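Local atomic coordinates of putative hydrolase (PDB entry 3LLC), a protein that probably hydrolyses thioester and ester bonds, removing fatty acyl groups from proteins, as an enzyme of the alpha/beta hydrolase family. Residues Cys40-Gly45 against Leu56-Leu61; Glu174-Glu177 against Pro182-Phe185. All coordinates share one frame; numbering follows the deposited sequence.

How the contacts relate
Contact 1 belongs to the interior of the alpha/beta hydrolase fold: all the residues that touch are buried, and a strand of the main sheet meets the helix that follows it. Contact 2 lies at the surface, in a small two-stranded antiparallel sheet separate from the main one, so the two contacts share no helix or strand. The centres of contact 1 and contact 2 are about 25 Å apart, and their nearest atoms about 9 Å. In 40-45 against 56-61 no hydrogen bond crosses and the contacts run through one selenomethionine side chain; in 174-177 against 182-185 two backbone hydrogen bonds, one of them weak, join the segments, and a water lies between Ser176 and Asn183.

Contact 1 (Cys40-Gly45 against Leu56-Leu61); sequences CIWLGG and LEMDDL
The side chain of Met58, present as selenomethionine, spans from helix 53-65 to strand 39-43, touching Cys40, Ile41 and Trp42, and makes nearly all of this contact. Its CB leaves the helix in the direction of the strand, and with CG anti to the backbone N (chi1 -172°) the chain keeps extending across the gap. Met58 CG comes within 4.2 Å of Cys40 CB. The next atom, SE, carries the main load: Met58 SE settles over the backbone between Ile41 and Trp42, 3.5 Å from Trp42 N and 3.9 Å from Ile41 C. Met58 SE also touches the two side chains that the strand turns toward the helix, lying 3.9 Å from Cys40 CB and 3.8 Å from Trp42 CB. A bend at chi3 of Met58 (70°) then turns the methyl across the strand, not along it, so that Met58 CE ends 3.6 Å from Cys40 O.

Trp42 meets this chain mainly through CB. Its indole adds little more than its edge, where Met58 SE lies near the ring plane, 4.2 Å from Trp42 CE3; neither ring face stacks on the selenium. These are van der Waals contacts, for the selenomethionine chain brings no N-H or O-H; the strand's own backbone bonds run within the sheet, from Cys40 and Trp42 to strand 68-72 and from Ile41 to strand 107-113.

The axes of strand 40-43 and helix segment 56-61 run antiparallel, at 178°, and approach to 9.2 Å, as first strand and helix of the beta-alpha-beta unit 39-43, 53-65 and 68-72. Helix 53-65 thus packs on one face of the central sheet, where Met58 also reaches Val111 of strand 107-113. Helix 252-266 lies alongside, its Ile262 touching both Cys40 and Leu61, and its Arg259 forming salt bridges with Glu57 and Asp60.

Contact 2 (Glu174-Glu177 against Pro182-Phe185); sequences EVSE and PNIF
Glu174 and Asn183 form an antiparallel hydrogen-bonded pair at the end of a beta hairpin whose arms are strands 171-174 and 183-186. The hairpin lies in the chain between main-sheet strands 136-143 and 209-214, consistent with the cap insertion many alpha/beta hydrolases carry there. Two unequal backbone bonds join the pair. Glu174 N donates to Asn183 O at 2.9 Å and 165°, a nearly straight bond, whereas the return bond from Asn183 N to Glu174 O, also 2.9 Å, is bent to 118° and weak.

Nonbonded packing is slight: Pro182 sets CB 3.2 Å from Glu174 O, a carbon against a carbonyl oxygen.

Among the side chains, Ser176 and Asn183 lie beside each other without bonding directly: Ser176 CB is 4.1 Å from Asn183 ND2. A water that donates to Asn183 OD1 over 3.0 Å also lies close to Ser176 OG, too close for that leg of a bridge to be certain. Ser176 OG is bonded to Tyr178 N as well, and Asn183 OD1 accepts a further bond from Arg47. The carboxylate of Glu174 leads away from the pairing, to a salt bridge with Arg161.

One straight backbone bond therefore supplies the firmer direct link where the strands separate, and a water may extend the polar connection to Ser176. The arginine and the water together would probably polarise the Asn183 amide through its oxygen.

Contact 1 (Cys40-Gly45 against Leu56-Leu61)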
# COMPACT_ATOMS: atom_id res chain seq x y z
N CYS A 40 -7.95 -11.26 0.15
CA CYS A 40 -6.82 -10.45 -0.30
C CYS A 40 -7.22 -8.97 -0.43
O CYS A 40 -8.21 -8.65 -1.12
CB CYS A 40 -6.32 -10.97 -1.64
SG CYS A 40 -5.74 -12.70 -1.69
N ILE A 41 -6.47 -8.10 0.23
CA ILE A 41 -6.73 -6.65 0.15
C ILE A 41 -5.57 -5.94 -0.52
O ILE A 41 -4.40 -6.01 -0.11
CB ILE A 41 -7.07 -5.94 1.50
CG1 ILE A 41 -7.45 -4.47 1.24
CG2 ILE A 41 -5.93 -6.01 2.45
CD1 ILE A 41 -8.22 -3.81 2.38
N TRP A 42 -5.93 -5.27 -1.61
CA TRP A 42 -5.00 -4.44 -2.37
C TRP A 42 -4.77 -3.10 -1.68
O TRP A 42 -5.73 -2.43 -1.29
CB TRP A 42 -5.55 -4.21 -3.80
CG TRP A 42 -4.58 -3.38 -4.67
CD1 TRP A 42 -4.74 -2.05 -5.07
CD2 TRP A 42 -3.32 -3.81 -5.21
NE1 TRP A 42 -3.66 -1.66 -5.81
CE2 TRP A 42 -2.76 -2.69 -5.90
CE3 TRP A 42 -2.59 -5.01 -5.18
CZ2 TRP A 42 -1.53 -2.76 -6.57
CZ3 TRP A 42 -1.34 -5.07 -5.83
CH2 TRP A 42 -0.84 -3.94 -6.53
N LEU A 43 -3.50 -2.70 -1.53
CA LEU A 43 -3.15 -1.36 -1.08
C LEU A 43 -2.21 -0.77 -2.14
O LEU A 43 -1.06 -1.21 -2.26
CB LEU A 43 -2.45 -1.40 0.28
CG LEU A 43 -3.27 -2.03 1.43
CD1 LEU A 43 -2.36 -2.41 2.63
CD2 LEU A 43 -4.43 -1.10 1.86
N GLY A 44 -2.70 0.20 -2.91
CA GLY A 44 -1.95 0.71 -4.06
C GLY A 44 -0.91 1.80 -3.81
O GLY A 44 -0.74 2.28 -2.67
N GLY A 45 -0.20 2.16 -4.88
CA GLY A 45 0.81 3.24 -4.82
C GLY A 45 0.25 4.67 -4.84
O GLY A 45 -0.95 4.90 -5.08
N LEU A 56 -5.99 -5.63 -10.71
CA LEU A 56 -6.90 -6.51 -11.43
C LEU A 56 -6.42 -7.97 -11.40
O LEU A 56 -7.25 -8.90 -11.36
CB LEU A 56 -7.09 -6.07 -12.90
CG LEU A 56 -7.90 -4.79 -13.17
CD1 LEU A 56 -7.89 -4.45 -14.71
CD2 LEU A 56 -9.34 -4.92 -12.65
N GLU A 57 -5.09 -8.16 -11.47
CA GLU A 57 -4.49 -9.49 -11.41
C GLU A 57 -4.70 -10.15 -10.04
O GLU A 57 -4.99 -11.36 -9.98
CB GLU A 57 -3.00 -9.47 -11.78
CG GLU A 57 -2.79 -9.24 -13.31
CD GLU A 57 -3.12 -10.42 -14.20
OE1 GLU A 57 -3.27 -11.58 -13.74
OE2 GLU A 57 -3.20 -10.20 -15.42
N MSE A 58 -4.55 -9.36 -8.99
CA MSE A 58 -4.82 -9.85 -7.59
C MSE A 58 -6.27 -10.33 -7.51
O MSE A 58 -6.53 -11.43 -7.08
CB MSE A 58 -4.60 -8.76 -6.54
CG MSE A 58 -4.69 -9.27 -5.07
SE MSE A 58 -5.16 -7.97 -3.78
CE MSE A 58 -7.00 -7.79 -4.35
N ASP A 59 -7.21 -9.50 -7.94
CA ASP A 59 -8.63 -9.88 -7.99
C ASP A 59 -8.90 -11.16 -8.81
O ASP A 59 -9.69 -12.03 -8.37
CB ASP A 59 -9.48 -8.74 -8.52
CG ASP A 59 -10.95 -9.14 -8.67
OD1 ASP A 59 -11.68 -9.16 -7.65
OD2 ASP A 59 -11.39 -9.44 -9.80
N ASP A 60 -8.27 -11.28 -9.99
CA ASP A 60 -8.45 -12.44 -10.86
C ASP A 60 -7.94 -13.73 -10.19
O ASP A 60 -8.62 -14.77 -10.22
CB ASP A 60 -7.73 -12.24 -12.20
CG ASP A 60 -7.92 -13.39 -13.14
OD1 ASP A 60 -8.99 -13.49 -13.75
OD2 ASP A 60 -7.00 -14.23 -13.24
N LEU A 61 -6.76 -13.65 -9.57
CA LEU A 61 -6.20 -14.80 -8.83
C LEU A 61 -7.16 -15.23 -7.70
O LEU A 61 -7.52 -16.41 -7.57
CB LEU A 61 -4.86 -14.46 -8.25
CG LEU A 61 -4.28 -15.63 -7.42
CD1 LEU A 61 -3.88 -16.86 -8.31
CD2 LEU A 61 -3.16 -15.13 -6.59

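Contact 2 (Glu174-Glu177 against Pro182-Phe185)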
# COMPACT_ATOMS: atom_id res chain seq x y z
N GLU A 174 8.00 17.66 -8.95
CA GLU A 174 9.07 16.96 -9.65
C GLU A 174 8.49 16.34 -10.91
O GLU A 174 7.33 15.87 -10.95
CB GLU A 174 9.70 15.86 -8.78
CG GLU A 174 10.36 16.35 -7.51
CD GLU A 174 11.68 17.06 -7.73
OE1 GLU A 174 12.27 16.96 -8.83
OE2 GLU A 174 12.15 17.72 -6.79
N VAL A 175 9.28 16.38 -11.99
CA VAL A 175 8.90 15.77 -13.28
C VAL A 175 8.64 14.26 -13.11
O VAL A 175 9.41 13.57 -12.44
CB VAL A 175 10.03 15.94 -14.33
CG1 VAL A 175 10.27 17.42 -14.62
CG2 VAL A 175 11.32 15.23 -13.86
N SER A 176 7.54 13.76 -13.70
CA SER A 176 7.22 12.33 -13.65
C SER A 176 7.52 11.62 -14.96
O SER A 176 7.00 12.02 -16.01
CB SER A 176 5.74 12.09 -13.32
OG SER A 176 5.48 10.70 -13.16
N GLU A 177 8.34 10.57 -14.88
CA GLU A 177 8.62 9.64 -15.99
C GLU A 177 7.32 9.11 -16.59
O GLU A 177 7.19 8.94 -17.81
CB GLU A 177 9.46 8.45 -15.45
CG GLU A 177 9.68 7.27 -16.41
CD GLU A 177 10.68 6.25 -15.87
OE1 GLU A 177 11.17 6.43 -14.73
OE2 GLU A 177 10.98 5.26 -16.58
N PRO A 182 3.16 16.51 -13.51
CA PRO A 182 4.28 16.20 -12.59
C PRO A 182 3.82 15.77 -11.19
O PRO A 182 2.70 16.10 -10.78
CB PRO A 182 5.07 17.51 -12.53
CG PRO A 182 4.08 18.57 -12.85
CD PRO A 182 3.08 17.96 -13.81
N ASN A 183 4.65 14.99 -10.51
CA ASN A 183 4.43 14.65 -9.11
C ASN A 183 4.46 15.89 -8.25
O ASN A 183 5.32 16.75 -8.43
CB ASN A 183 5.53 13.73 -8.59
CG ASN A 183 5.43 12.34 -9.14
OD1 ASN A 183 4.34 11.82 -9.35
ND2 ASN A 183 6.59 11.71 -9.36
N ILE A 184 3.48 16.01 -7.37
CA ILE A 184 3.53 17.02 -6.34
C ILE A 184 3.61 16.32 -4.97
O ILE A 184 3.06 15.24 -4.78
CB ILE A 184 2.41 18.06 -6.49
CG1 ILE A 184 1.18 17.71 -5.69
CG2 ILE A 184 2.07 18.35 -7.99
CD1 ILE A 184 1.04 18.64 -4.54
N PHE A 185 4.35 16.93 -4.06
CA PHE A 185 4.48 16.43 -2.69
C PHE A 185 4.22 17.63 -1.75
O PHE A 185 4.87 18.67 -1.87
CB PHE A 185 5.88 15.87 -2.45
CG PHE A 185 6.24 14.69 -3.32
CD1 PHE A 185 5.76 13.44 -3.03
CD2 PHE A 185 7.07 14.86 -4.43
CE1 PHE A 185 6.09 12.34 -3.83
CE2 PHE A 185 7.41 13.77 -5.22
CZ PHE A 185 6.93 12.52 -4.93
O HOH W 1 4.03 9.76 -11.46